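Local coordinates for erythrocyte membrane protein 1 (PDB 2XU0), which probably binds receptors on host cells, this piece being the N-terminal segment and first Duffy-binding-like domain of a rosetting adhesin of the malaria parasite, at residues 42-47 with 234-239; 46-51 with 254-259; 321-326 with 382-387. The protein carries 10 engineered substitutions. All blocks are in the same frame, centred on the assembly; numbering follows the deposited sequence. Where two conformers were deposited one is given.

Contact 1 of 3, residues 42-47 with 234-239; sequences NPYEQQ and PEARKH
Tyr44 lays one face of its ring on the backbone of helix 234-239. Ala236 CA stands 3.8 Å from the ring centroid and 17° off its normal, a CH-pi contact, and Ala236 CB comes up to Tyr44 CD1 at 3.7 Å. Farther out on the same face sits the carbonyl oxygen of Glu235. His239 meets the CD2 and CE2 atoms of the ring obliquely, its CB 3.6 Å from Tyr44 CE2; Tyr44 CD2 in turn rests over a face of the imidazole, the two ring planes being inclined at 50°. At the phenol end, Lys238 NZ gives a weak hydrogen bond to Tyr44 OH (3.2 Å). The same ammonium is held more firmly by its own helix, donating to Glu235 O at 2.8 Å on an in-plane lone pair; bends at chi2 and chi4 of the lysine chain turn it back to reach both oxygens. The contact thus docks the N-terminal segment of PfEMP1 onto a short helix of the Duffy-binding-like domain, with one aromatic side chain as main attachment. Behind the ring, Pro43 CB sits over the centre of the opposite face, inside a type I beta turn from Asn42 to Glu45. An Asx turn lies within it: Asn42 OD1 accepts from Tyr44 N at 3.1 Å, the donor standing above the carbonyl plane. The Asn42 amide is turned nearly parallel to the His239 imidazole, at 7°, with OD1 3.6 Å from His239 NE2; its ND2 bonds a glycerol, probably from the crystallisation liquor, and weakly Tyr240 OH.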
# COMPACT_ATOMS: atom_id res chain seq x y z
N ASN A 42 -15.84 0.04 -27.57
CA ASN A 42 -16.78 -0.94 -27.07
C ASN A 42 -18.17 -0.38 -27.39
O ASN A 42 -18.58 0.64 -26.81
CB ASN A 42 -16.57 -1.21 -25.57
CG ASN A 42 -17.62 -2.11 -24.96
OD1 ASN A 42 -18.39 -2.79 -25.65
ND2 ASN A 42 -17.70 -2.12 -23.64
N PRO A 43 -18.89 -1.00 -28.35
CA PRO A 43 -20.22 -0.48 -28.72
C PRO A 43 -21.27 -0.64 -27.63
O PRO A 43 -22.29 0.03 -27.67
CB PRO A 43 -20.59 -1.31 -29.95
CG PRO A 43 -19.34 -2.01 -30.38
CD PRO A 43 -18.54 -2.19 -29.15
N TYR A 44 -20.99 -1.50 -26.65
CA TYR A 44 -21.93 -1.89 -25.59
C TYR A 44 -21.74 -1.23 -24.23
O TYR A 44 -22.46 -1.56 -23.29
CB TYR A 44 -21.99 -3.42 -25.52
CG TYR A 44 -22.02 -4.04 -26.91
CD1 TYR A 44 -23.18 -4.02 -27.68
CD2 TYR A 44 -20.86 -4.55 -27.49
CE1 TYR A 44 -23.20 -4.54 -28.98
CE2 TYR A 44 -20.86 -5.06 -28.79
CZ TYR A 44 -22.04 -5.07 -29.52
OH TYR A 44 -22.06 -5.58 -30.79
N GLU A 45 -20.81 -0.25 -24.14
CA GLU A 45 -20.42 0.52 -22.95
C GLU A 45 -21.57 0.99 -22.07
O GLU A 45 -21.55 0.78 -20.86
CB GLU A 45 -19.56 1.72 -23.36
CG GLU A 45 -18.10 1.37 -23.54
CD GLU A 45 -17.10 2.51 -23.48
OE1 GLU A 45 -17.48 3.62 -23.03
OE2 GLU A 45 -15.93 2.28 -23.85
N GLN A 46 -22.59 1.59 -22.69
CA GLN A 46 -23.76 2.16 -22.02
C GLN A 46 -24.60 1.16 -21.25
O GLN A 46 -25.29 1.56 -20.31
CB GLN A 46 -24.61 3.04 -22.98
CG GLN A 46 -23.83 3.80 -24.07
CD GLN A 46 -23.26 2.94 -25.20
OE1 GLN A 46 -23.64 1.77 -25.40
NE2 GLN A 46 -22.29 3.48 -25.93
N GLN A 47 -24.52 -0.14 -21.60
CA GLN A 47 -25.27 -1.22 -20.92
C GLN A 47 -24.61 -1.58 -19.58
O GLN A 47 -25.25 -2.22 -18.73
CB GLN A 47 -25.36 -2.48 -21.81
CG GLN A 47 -26.54 -2.50 -22.76
CD GLN A 47 -26.26 -1.72 -24.02
OE1 GLN A 47 -26.47 -0.51 -24.09
NE2 GLN A 47 -25.76 -2.41 -25.04
N PRO A 234 -28.63 -9.39 -26.85
CA PRO A 234 -27.87 -10.54 -27.39
C PRO A 234 -26.53 -10.22 -28.06
O PRO A 234 -25.60 -11.02 -27.94
CB PRO A 234 -28.85 -11.22 -28.36
CG PRO A 234 -30.01 -10.28 -28.50
CD PRO A 234 -30.05 -9.46 -27.25
N GLU A 235 -26.43 -9.07 -28.74
CA GLU A 235 -25.22 -8.60 -29.43
C GLU A 235 -24.11 -8.23 -28.43
O GLU A 235 -22.93 -8.43 -28.74
CB GLU A 235 -25.50 -7.44 -30.40
CG GLU A 235 -26.85 -7.49 -31.10
CD GLU A 235 -27.96 -6.80 -30.33
OE1 GLU A 235 -28.00 -5.55 -30.34
OE2 GLU A 235 -28.76 -7.51 -29.68
N ALA A 236 -24.48 -7.69 -27.26
CA ALA A 236 -23.55 -7.36 -26.18
C ALA A 236 -23.11 -8.67 -25.51
O ALA A 236 -21.92 -8.85 -25.23
CB ALA A 236 -24.22 -6.45 -25.16
N ARG A 237 -24.07 -9.60 -25.31
CA ARG A 237 -23.85 -10.92 -24.73
C ARG A 237 -22.82 -11.71 -25.52
O ARG A 237 -22.06 -12.46 -24.92
CB ARG A 237 -25.15 -11.72 -24.61
CG ARG A 237 -26.09 -11.26 -23.50
CD ARG A 237 -27.39 -12.07 -23.45
NE ARG A 237 -27.25 -13.31 -22.69
CZ ARG A 237 -27.05 -14.51 -23.23
NH1 ARG A 237 -26.97 -14.65 -24.55
NH2 ARG A 237 -26.94 -15.59 -22.46
N LYS A 238 -22.77 -11.53 -26.86
CA LYS A 238 -21.80 -12.25 -27.69
C LYS A 238 -20.42 -11.59 -27.66
O LYS A 238 -19.42 -12.29 -27.76
CB LYS A 238 -22.30 -12.54 -29.13
CG LYS A 238 -22.58 -11.33 -30.00
CD LYS A 238 -21.51 -11.14 -31.08
CE LYS A 238 -21.61 -9.80 -31.77
NZ LYS A 238 -21.13 -8.68 -30.92
N HIS A 239 -20.38 -10.25 -27.47
CA HIS A 239 -19.14 -9.49 -27.32
C HIS A 239 -18.44 -9.97 -26.03
O HIS A 239 -17.22 -10.13 -26.02
CB HIS A 239 -19.45 -7.99 -27.25
CG HIS A 239 -18.24 -7.12 -27.12
ND1 HIS A 239 -17.50 -6.75 -28.22
CD2 HIS A 239 -17.68 -6.57 -26.02
CE1 HIS A 239 -16.52 -5.99 -27.76
NE2 HIS A 239 -16.59 -5.85 -26.44

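Contact 2 of 3, residues 46-51 with 254-259; sequences QQLKGT and EDWWTI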
# COMPACT_ATOMS: atom_id res chain seq x y z
N GLN A 46 -22.59 1.59 -22.69
CA GLN A 46 -23.76 2.16 -22.02
C GLN A 46 -24.60 1.16 -21.25
O GLN A 46 -25.29 1.56 -20.31
CB GLN A 46 -24.61 3.04 -22.98
CG GLN A 46 -23.83 3.80 -24.07
CD GLN A 46 -23.26 2.94 -25.20
OE1 GLN A 46 -23.64 1.77 -25.40
NE2 GLN A 46 -22.29 3.48 -25.93
N GLN A 47 -24.52 -0.14 -21.60
CA GLN A 47 -25.27 -1.22 -20.92
C GLN A 47 -24.61 -1.58 -19.58
O GLN A 47 -25.25 -2.22 -18.73
CB GLN A 47 -25.36 -2.48 -21.81
CG GLN A 47 -26.54 -2.50 -22.76
CD GLN A 47 -26.26 -1.72 -24.02
OE1 GLN A 47 -26.47 -0.51 -24.09
NE2 GLN A 47 -25.76 -2.41 -25.04
N LEU A 48 -23.33 -1.21 -19.41
CA LEU A 48 -22.52 -1.45 -18.22
C LEU A 48 -22.37 -0.18 -17.41
O LEU A 48 -21.98 -0.22 -16.24
CB LEU A 48 -21.13 -1.99 -18.61
CG LEU A 48 -21.04 -3.37 -19.28
CD1 LEU A 48 -19.62 -3.78 -19.42
CD2 LEU A 48 -21.80 -4.43 -18.49
N LYS A 49 -22.70 0.97 -18.03
CA LYS A 49 -22.65 2.27 -17.39
C LYS A 49 -23.71 2.37 -16.31
O LYS A 49 -24.88 2.07 -16.55
CB LYS A 49 -22.80 3.40 -18.43
CG LYS A 49 -22.60 4.80 -17.87
CD LYS A 49 -21.19 5.34 -18.12
CE LYS A 49 -21.09 6.82 -17.83
NZ LYS A 49 -21.28 7.13 -16.39
N GLY A 50 -23.27 2.72 -15.11
CA GLY A 50 -24.14 2.84 -13.95
C GLY A 50 -24.63 4.26 -13.74
O GLY A 50 -23.85 5.21 -13.75
N THR A 51 -25.94 4.40 -13.55
CA THR A 51 -26.60 5.68 -13.30
C THR A 51 -27.42 5.58 -12.02
O THR A 51 -28.30 4.72 -11.90
CB THR A 51 -27.27 6.25 -14.58
OG1 THR A 51 -27.51 7.65 -14.42
CG2 THR A 51 -28.55 5.53 -15.00
N GLU A 254 -14.05 -6.49 -15.88
CA GLU A 254 -12.96 -5.57 -16.26
C GLU A 254 -13.52 -4.30 -16.88
O GLU A 254 -13.03 -3.21 -16.58
CB GLU A 254 -12.09 -6.21 -17.36
CG GLU A 254 -11.01 -7.12 -16.85
CD GLU A 254 -10.29 -7.93 -17.93
OE1 GLU A 254 -9.53 -8.85 -17.54
OE2 GLU A 254 -10.50 -7.66 -19.14
N ASP A 255 -14.46 -4.47 -17.85
CA ASP A 255 -15.08 -3.37 -18.58
C ASP A 255 -16.03 -2.63 -17.67
O ASP A 255 -16.04 -1.41 -17.69
CB ASP A 255 -15.80 -3.88 -19.83
CG ASP A 255 -14.82 -4.30 -20.90
OD1 ASP A 255 -13.59 -4.20 -20.66
OD2 ASP A 255 -15.27 -4.66 -22.00
N TRP A 256 -16.76 -3.35 -16.81
CA TRP A 256 -17.61 -2.68 -15.85
C TRP A 256 -16.75 -1.73 -15.01
O TRP A 256 -17.13 -0.58 -14.84
CB TRP A 256 -18.37 -3.68 -14.96
CG TRP A 256 -19.45 -3.01 -14.16
CD1 TRP A 256 -20.74 -2.78 -14.56
CD2 TRP A 256 -19.31 -2.37 -12.88
NE1 TRP A 256 -21.42 -2.10 -13.58
CE2 TRP A 256 -20.57 -1.82 -12.54
CE3 TRP A 256 -18.23 -2.22 -11.98
CZ2 TRP A 256 -20.79 -1.14 -11.34
CZ3 TRP A 256 -18.46 -1.56 -10.78
CH2 TRP A 256 -19.72 -1.01 -10.48
N TRP A 257 -15.59 -2.21 -14.50
CA TRP A 257 -14.72 -1.38 -13.69
C TRP A 257 -14.27 -0.15 -14.46
O TRP A 257 -14.45 0.98 -14.00
CB TRP A 257 -13.49 -2.16 -13.16
CG TRP A 257 -12.57 -1.27 -12.36
CD1 TRP A 257 -11.43 -0.67 -12.82
CD2 TRP A 257 -12.86 -0.67 -11.10
NE1 TRP A 257 -10.91 0.16 -11.84
CE2 TRP A 257 -11.81 0.24 -10.81
CE3 TRP A 257 -13.90 -0.82 -10.16
CZ2 TRP A 257 -11.72 0.91 -9.59
CZ3 TRP A 257 -13.82 -0.15 -8.95
CH2 TRP A 257 -12.75 0.73 -8.68
N THR A 258 -13.68 -0.38 -15.63
CA THR A 258 -13.18 0.66 -16.51
C THR A 258 -14.23 1.72 -16.80
O THR A 258 -13.90 2.90 -16.78
CB THR A 258 -12.61 0.01 -17.77
OG1 THR A 258 -11.55 -0.86 -17.35
CG2 THR A 258 -12.07 1.03 -18.76
N ILE A 259 -15.48 1.29 -17.04
CA ILE A 259 -16.58 2.17 -17.37
C ILE A 259 -17.03 3.02 -16.18
O ILE A 259 -17.30 4.21 -16.35
CB ILE A 259 -17.73 1.40 -18.07
CG1 ILE A 259 -17.34 1.05 -19.54
CG2 ILE A 259 -19.06 2.18 -18.05
CD1 ILE A 259 -17.97 -0.28 -20.07
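Leu48 reaches segment 254-259 at Asp255, where its CD1 methyl lies 3.8 Å from Asp255 CB. The carboxylate of Asp255 serves other partners: OD2 is hydrogen-bonded to Tyr240 OH, and OD1 to a glycerol probably left from crystallisation. Trp256 follows; with CG anti to the backbone N (chi1 -168°), the indole presents only its pyrrole end, CD1 and NE1, to Leu48. NE1 is 3.3 Å from Leu48 O, but the angle is too poor for a hydrogen bond. That carbonyl is instead satisfied by Asn260, one residue beyond the segment, whose ND2 bonds both Leu48 O and Trp256 O and whose OD1 accepts from Gly50 N, while Gly50 O takes Gln263 NE2. Beside it, Leu48 CB packs on Trp256 CD1 at 4.1 Å. The rest of the indole is buried among helices 154-175 and 186-204 and meets Phe225 edge-to-face. Ile259 closes the row with two branches: CD1 lies 3.9 Å from both CB and CD1 of Leu48, while CG2 touches Lys49 CA at 3.7 Å and the aliphatic Lys49 CD at 3.8 Å. An irregular stretch of the N-terminal segment is thereby laid against a helix of the Duffy-binding-like domain, apolar side chains making the packing and helix amide side chains pairing with the loop backbone.

Contact 3 of 3, residues 321-326 with 382-387; sequences EEFCRI and EWIVKK
Two long helices of the C-terminal Duffy-binding-like subdomain, 311-338 and 371-407, run antiparallel here, their short segments at 166° with axes 12.2 Å apart. Large side chains span this wide separation. Phe323 and Trp383 meet in the middle: Phe323 CD1 lies 3.5 Å from Trp383 CH2, and the planes differ by only 16°, yet the rings are slid so far apart that they barely overlap. Trp383 CG, anti to the backbone N (chi1 178°), extends the indole across to Phe323 and Ile326. The far corner of the indole also reaches the backbone, Phe323 O lying at its edge in the ring plane. One turn on, Ile326 CG2 approaches Trp383 CZ2 at 3.6 Å, crossing the indole at about a right angle. Ile384 CD1 comes to the edge of the phenyl, near its plane, 3.8 Å from Phe323 CE1. Lys387 lends its aliphatic part, CG lying 3.8 Å from Phe323 CD1 and also over a face of the indole, while its NZ forms a salt bridge with Glu390. Trp319 and Phe461 add further rings around Phe323, and Lys330 makes a cation-pi contact with Trp383. On the flank away from helix 371-407, the disulfide of Cys324 with Cys442 ties helix 311-338 to helix 440-443. Long antiparallel helices in a disulfide-linked, mostly helical domain are characteristic of the Duffy-binding-like fold, and this contact packs two of them together.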
# COMPACT_ATOMS: atom_id res chain seq x y z
N GLU A 321 7.08 1.48 1.86
CA GLU A 321 6.80 2.85 2.30
C GLU A 321 6.38 2.90 3.77
O GLU A 321 6.90 3.74 4.53
CB GLU A 321 5.74 3.51 1.40
CG GLU A 321 6.31 3.99 0.07
CD GLU A 321 7.28 5.14 0.25
OE1 GLU A 321 6.82 6.27 0.52
OE2 GLU A 321 8.50 4.88 0.25
N GLU A 322 5.50 2.00 4.16
CA GLU A 322 5.00 1.86 5.53
C GLU A 322 6.06 1.35 6.46
O GLU A 322 6.08 1.76 7.61
CB GLU A 322 3.74 0.99 5.59
CG GLU A 322 2.53 1.70 5.01
CD GLU A 322 2.06 2.88 5.85
OE1 GLU A 322 1.35 2.63 6.86
OE2 GLU A 322 2.45 4.03 5.54
N PHE A 323 6.98 0.48 5.96
CA PHE A 323 8.12 -0.04 6.74
C PHE A 323 9.03 1.15 7.07
O PHE A 323 9.39 1.34 8.24
CB PHE A 323 8.93 -1.13 5.94
CG PHE A 323 10.34 -1.36 6.46
CD1 PHE A 323 10.55 -1.97 7.71
CD2 PHE A 323 11.44 -0.87 5.77
CE1 PHE A 323 11.84 -2.11 8.22
CE2 PHE A 323 12.74 -1.03 6.29
CZ PHE A 323 12.93 -1.63 7.51
N CYS A 324 9.42 1.94 6.05
CA CYS A 324 10.32 3.10 6.23
C CYS A 324 9.68 4.17 7.13
O CYS A 324 10.37 4.77 7.97
CB CYS A 324 10.69 3.69 4.87
SG CYS A 324 11.75 2.62 3.87
N ARG A 325 8.37 4.42 6.96
CA ARG A 325 7.64 5.41 7.75
C ARG A 325 7.63 4.99 9.22
O ARG A 325 8.09 5.75 10.05
CB ARG A 325 6.22 5.61 7.21
CG ARG A 325 5.37 6.58 8.06
CD ARG A 325 3.96 6.73 7.52
NE ARG A 325 3.11 5.58 7.86
CZ ARG A 325 2.46 5.43 9.01
NH1 ARG A 325 2.58 6.33 9.98
NH2 ARG A 325 1.70 4.37 9.21
N ILE A 326 7.17 3.74 9.52
CA ILE A 326 7.12 3.15 10.85
C ILE A 326 8.50 3.02 11.50
O ILE A 326 8.62 3.25 12.70
CB ILE A 326 6.27 1.82 10.90
CG1 ILE A 326 4.78 2.04 10.48
CG2 ILE A 326 6.36 1.10 12.24
CD1 ILE A 326 4.08 3.18 11.20
N GLU A 382 12.76 -7.23 17.56
CA GLU A 382 11.76 -8.24 17.18
C GLU A 382 10.96 -7.78 15.95
O GLU A 382 10.74 -8.58 15.02
CB GLU A 382 10.85 -8.72 18.32
CG GLU A 382 9.79 -7.78 18.88
CD GLU A 382 8.86 -8.44 19.88
OE1 GLU A 382 8.17 -7.70 20.62
OE2 GLU A 382 8.83 -9.69 19.93
N TRP A 383 10.57 -6.47 15.93
CA TRP A 383 9.85 -5.89 14.79
C TRP A 383 10.71 -5.96 13.54
O TRP A 383 10.20 -6.40 12.52
CB TRP A 383 9.43 -4.45 15.09
CG TRP A 383 8.74 -3.78 13.94
CD1 TRP A 383 7.42 -3.91 13.58
CD2 TRP A 383 9.31 -2.84 13.03
NE1 TRP A 383 7.16 -3.13 12.48
CE2 TRP A 383 8.29 -2.44 12.14
CE3 TRP A 383 10.59 -2.25 12.91
CZ2 TRP A 383 8.53 -1.53 11.10
CZ3 TRP A 383 10.80 -1.33 11.90
CH2 TRP A 383 9.79 -0.98 11.01
N ILE A 384 12.00 -5.57 13.62
CA ILE A 384 12.92 -5.55 12.48
C ILE A 384 13.12 -6.95 11.91
O ILE A 384 13.26 -7.11 10.69
CB ILE A 384 14.26 -4.83 12.87
CG1 ILE A 384 14.15 -3.32 12.69
CG2 ILE A 384 15.52 -5.40 12.15
CD1 ILE A 384 14.10 -2.72 11.19
N VAL A 385 13.15 -7.96 12.80
CA VAL A 385 13.33 -9.36 12.43
C VAL A 385 12.12 -9.87 11.66
O VAL A 385 12.28 -10.57 10.67
CB VAL A 385 13.73 -10.23 13.64
CG1 VAL A 385 13.38 -11.70 13.44
CG2 VAL A 385 15.22 -10.04 13.95
N LYS A 386 10.92 -9.45 12.09
CA LYS A 386 9.67 -9.80 11.43
C LYS A 386 9.59 -9.11 10.03
O LYS A 386 9.06 -9.71 9.09
CB LYS A 386 8.51 -9.35 12.30
CG LYS A 386 7.12 -9.71 11.79
CD LYS A 386 6.02 -9.17 12.71
CE LYS A 386 4.67 -9.09 12.03
NZ LYS A 386 4.07 -10.43 11.77
N LYS A 387 10.06 -7.84 9.93
CA LYS A 387 10.00 -7.05 8.68
C LYS A 387 10.99 -7.63 7.68
O LYS A 387 10.65 -7.80 6.51
CB LYS A 387 10.28 -5.57 8.98
CG LYS A 387 9.10 -4.87 9.67
CD LYS A 387 7.98 -4.64 8.67
CE LYS A 387 6.62 -4.60 9.29
NZ LYS A 387 5.59 -4.57 8.22

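Contacts 1 and 2 are successive steps of one docking surface. They share Gln46 and Gln47, their centres are 11 Å apart, and they touch where Glu45 O lies 3.8 Å from Ile259 CD1; helices 234-239 and 249-268, which receive the N-terminal segment, follow each other in the chain. Contact 3 lies on the opposite side of the chain's centre, about 48 Å from contact 1 and 39 Å from contact 2 between centres, and joins two helices of the C-terminal subdomain. All three are away from the magnesium site and the proline pocket, although Leu396 and Met400 of that pocket belong to helix 371-407, which contact 3 also uses.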